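Local atomic coordinates of golgin subfamily A member 4 (Homo sapiens, PDB entry 1UPT), a protein that takes part in vesicular trafficking at the Golgi apparatus, including endosome-to-Golgi transport, and binds small GTPases through its C-terminal GRIP domain. Residues 11-16 against 27-32. Sequence-based numbering, arbitrary orientation.
Sequences RKVLFE and AKVITT
Val13 meets both Val29 and Ile30 where the first two helices of the GRIP domain, 5-18 and 23-33, fold back on each other as an α-helical hairpin. The segments 11-16 and 27-32 run roughly antiparallel at 140°, their axes approaching to 9.7 Å, and the pair illustrates how branched side chains interdigitate across such an interface. The main bump is a single methyl: CG1 of Val13 enters the hollow between two successive residues of the partner helix, 3.5 Å from Ile30 CG1 and 3.8 Å from Val29 CG1. Its placement follows from the Val13 rotamer, in which CG1 lies anti to the backbone N (chi1 166°). Val13 CG2 sits on the Val29 side of this hollow, 3.9 Å from Val29 CG1, so Val29 CG1 rests in the cleft between the two methyls of Val13. Val13 and Ile30 are also the residues whose CA atoms come closest, at 7.1 Å, and their side chains lie alongside each other, pointing opposite ways.

All four touching side chains are buried, and the layer continues beyond them. Met26 packs on Val13, Tyr9 on Val29 and Tyr17 on Ile30, while Leu34 of the second subunit covers Leu14. The chain of another protein also reaches this area, laying an aromatic side chain on Val13 and an apolar one on Val29.

Leu14 starts out beside the interface, but its CD2 methyl reaches across the end of the Ile30 chain, the two side chains nearly perpendicular, and stops 3.5 Å from Ile30 CD1.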
ATOM      1  N   ARG B  11      -4.174  -2.724   4.551  1.00 25.46           N
ATOM      2  CA  ARG B  11      -3.490  -3.270   5.729  1.00 26.66           C
ATOM      3  C   ARG B  11      -3.498  -4.784   5.773  1.00 26.48           C
ATOM      4  O   ARG B  11      -2.493  -5.407   6.111  1.00 26.92           O
ATOM      5  CB  ARG B  11      -4.116  -2.733   7.041  1.00 26.40           C
ATOM      6  CG  ARG B  11      -3.681  -1.331   7.428  1.00 28.12           C
ATOM      7  CD  ARG B  11      -3.958  -0.992   8.912  1.00 31.63           C
ATOM      8  NE  ARG B  11      -5.396  -0.942   9.179  1.00 30.96           N
ATOM      9  CZ  ARG B  11      -6.171   0.124   9.027  1.00 32.59           C
ATOM     10  NH1 ARG B  11      -5.677   1.272   8.593  1.00 31.33           N
ATOM     11  NH2 ARG B  11      -7.472   0.030   9.289  1.00 34.47           N
ATOM     12  N   LYS B  12      -4.634  -5.376   5.437  1.00 26.66           N
ATOM     13  CA  LYS B  12      -4.762  -6.825   5.356  1.00 27.39           C
ATOM     14  C   LYS B  12      -3.797  -7.375   4.296  1.00 26.42           C
ATOM     15  O   LYS B  12      -3.048  -8.317   4.539  1.00 25.89           O
ATOM     16  CB  LYS B  12      -6.215  -7.178   5.008  1.00 28.41           C
ATOM     17  CG  LYS B  12      -6.446  -8.630   4.623  1.00 31.90           C
ATOM     18  CD  LYS B  12      -6.883  -9.492   5.809  1.00 35.50           C
ATOM     19  CE  LYS B  12      -6.467 -10.941   5.594  1.00 37.56           C
ATOM     20  NZ  LYS B  12      -6.792 -11.770   6.766  1.00 40.45           N
ATOM     21  N   VAL B  13      -3.807  -6.736   3.137  1.00 25.21           N
ATOM     22  CA  VAL B  13      -3.016  -7.176   1.994  1.00 25.38           C
ATOM     23  C   VAL B  13      -1.515  -6.919   2.228  1.00 24.45           C
ATOM     24  O   VAL B  13      -0.668  -7.757   1.928  1.00 24.14           O
ATOM     25  CB  VAL B  13      -3.538  -6.456   0.746  1.00 25.26           C
ATOM     26  CG1 VAL B  13      -2.593  -6.572  -0.394  1.00 27.49           C
ATOM     27  CG2 VAL B  13      -4.904  -6.982   0.400  1.00 26.82           C
ATOM     28  N   LEU B  14      -1.187  -5.774   2.796  1.00 25.13           N
ATOM     29  CA  LEU B  14       0.208  -5.420   3.010  1.00 25.59           C
ATOM     30  C   LEU B  14       0.792  -6.244   4.121  1.00 26.67           C
ATOM     31  O   LEU B  14       1.969  -6.529   4.104  1.00 27.53           O
ATOM     32  CB  LEU B  14       0.392  -3.937   3.310  1.00 25.56           C
ATOM     33  CG  LEU B  14       0.591  -3.141   2.032  1.00 26.70           C
ATOM     34  CD1 LEU B  14       0.314  -1.713   2.294  1.00 28.48           C
ATOM     35  CD2 LEU B  14       1.989  -3.353   1.447  1.00 27.59           C
ATOM     36  N   PHE B  15      -0.031  -6.645   5.083  1.00 27.38           N
ATOM     37  CA  PHE B  15       0.481  -7.439   6.173  1.00 28.08           C
ATOM     38  C   PHE B  15       0.935  -8.789   5.645  1.00 27.41           C
ATOM     39  O   PHE B  15       2.046  -9.196   5.918  1.00 27.39           O
ATOM     40  CB  PHE B  15      -0.532  -7.591   7.310  1.00 29.06           C
ATOM     41  CG  PHE B  15      -0.012  -8.425   8.450  1.00 31.53           C
ATOM     42  CD1 PHE B  15       1.063  -7.984   9.211  1.00 33.04           C
ATOM     43  CD2 PHE B  15      -0.569  -9.668   8.734  1.00 35.18           C
ATOM     44  CE1 PHE B  15       1.575  -8.759  10.238  1.00 33.94           C
ATOM     45  CE2 PHE B  15      -0.065 -10.454   9.772  1.00 35.79           C
ATOM     46  CZ  PHE B  15       1.015  -9.993  10.527  1.00 34.57           C
ATOM     47  N   GLU B  16       0.088  -9.452   4.860  1.00 26.54           N
ATOM     48  CA  GLU B  16       0.480 -10.719   4.219  1.00 26.85           C
ATOM     49  C   GLU B  16       1.732 -10.553   3.348  1.00 25.32           C
ATOM     50  O   GLU B  16       2.672 -11.320   3.456  1.00 25.11           O
ATOM     51  CB  GLU B  16      -0.666 -11.319   3.395  1.00 26.88           C
ATOM     52  CG  GLU B  16      -1.950 -11.579   4.174  1.00 29.10           C
ATOM     53  CD  GLU B  16      -1.734 -12.607   5.263  1.00 33.33           C
ATOM     54  OE1 GLU B  16      -1.509 -13.778   4.905  1.00 37.73           O
ATOM     55  OE2 GLU B  16      -1.722 -12.238   6.456  1.00 36.48           O
ATOM     56  N   ALA B  27       1.228  -8.660  -4.452  1.00 19.34           N
ATOM     57  CA  ALA B  27       1.845  -7.587  -5.235  1.00 19.39           C
ATOM     58  C   ALA B  27       0.895  -7.129  -6.331  1.00 19.41           C
ATOM     59  O   ALA B  27       0.784  -5.929  -6.610  1.00 19.25           O
ATOM     60  CB  ALA B  27       3.149  -8.013  -5.862  1.00 19.82           C
ATOM     61  N   LYS B  28       0.213  -8.081  -6.967  1.00 18.81           N
ATOM     62  CA  LYS B  28      -0.844  -7.706  -7.912  1.00 19.79           C
ATOM     63  C   LYS B  28      -1.947  -6.857  -7.258  1.00 19.30           C
ATOM     64  O   LYS B  28      -2.395  -5.846  -7.808  1.00 19.47           O
ATOM     65  CB  LYS B  28      -1.486  -8.935  -8.535  1.00 19.52           C
ATOM     66  CG  LYS B  28      -0.554  -9.672  -9.456  1.00 22.12           C
ATOM     67  CD  LYS B  28      -1.072 -11.059  -9.804  1.00 27.30           C
ATOM     68  CE  LYS B  28      -2.064 -11.024 -10.924  1.00 30.61           C
ATOM     69  NZ  LYS B  28      -2.281 -12.451 -11.384  1.00 34.98           N
ATOM     70  N   VAL B  29      -2.409  -7.287  -6.094  1.00 19.42           N
ATOM     71  CA  VAL B  29      -3.465  -6.554  -5.429  1.00 20.78           C
ATOM     72  C   VAL B  29      -3.017  -5.107  -5.066  1.00 20.43           C
ATOM     73  O   VAL B  29      -3.741  -4.160  -5.303  1.00 20.00           O
ATOM     74  CB  VAL B  29      -3.914  -7.233  -4.131  1.00 21.49           C
ATOM     75  CG1 VAL B  29      -4.933  -6.371  -3.425  1.00 21.97           C
ATOM     76  CG2 VAL B  29      -4.501  -8.621  -4.388  1.00 21.88           C
ATOM     77  N   ILE B  30      -1.830  -4.968  -4.492  1.00 20.13           N
ATOM     78  CA  ILE B  30      -1.351  -3.680  -4.015  1.00 21.70           C
ATOM     79  C   ILE B  30      -1.205  -2.730  -5.191  1.00 20.45           C
ATOM     80  O   ILE B  30      -1.637  -1.592  -5.105  1.00 20.55           O
ATOM     81  CB  ILE B  30       0.001  -3.805  -3.282  1.00 22.30           C
ATOM     82  CG1 ILE B  30      -0.150  -4.570  -1.960  1.00 24.06           C
ATOM     83  CG2 ILE B  30       0.605  -2.433  -3.048  1.00 23.20           C
ATOM     84  CD1 ILE B  30       1.163  -5.177  -1.438  1.00 24.79           C
ATOM     85  N   THR B  31      -0.614  -3.202  -6.287  1.00 20.42           N
ATOM     86  CA  THR B  31      -0.423  -2.339  -7.449  1.00 20.59           C
ATOM     87  C   THR B  31      -1.751  -1.921  -8.128  1.00 20.99           C
ATOM     88  O   THR B  31      -1.810  -0.832  -8.711  1.00 20.68           O
ATOM     89  CB  THR B  31       0.564  -2.924  -8.463  1.00 20.26           C
ATOM     90  OG1 THR B  31       0.169  -4.250  -8.832  1.00 19.82           O
ATOM     91  CG2 THR B  31       1.941  -3.090  -7.828  1.00 20.17           C
ATOM     92  N   THR B  32      -2.783  -2.756  -8.011  1.00 19.91           N
ATOM     93  CA  THR B  32      -4.134  -2.433  -8.502  1.00 20.84           C
ATOM     94  C   THR B  32      -4.861  -1.428  -7.609  1.00 20.94           C
ATOM     95  O   THR B  32      -5.382  -0.413  -8.103  1.00 22.04           O
ATOM     96  CB  THR B  32      -4.974  -3.718  -8.621  1.00 20.94           C
ATOM     97  OG1 THR B  32      -4.387  -4.595  -9.589  1.00 21.19           O
ATOM     98  CG2 THR B  32      -6.397  -3.455  -9.191  1.00 21.97           C
TER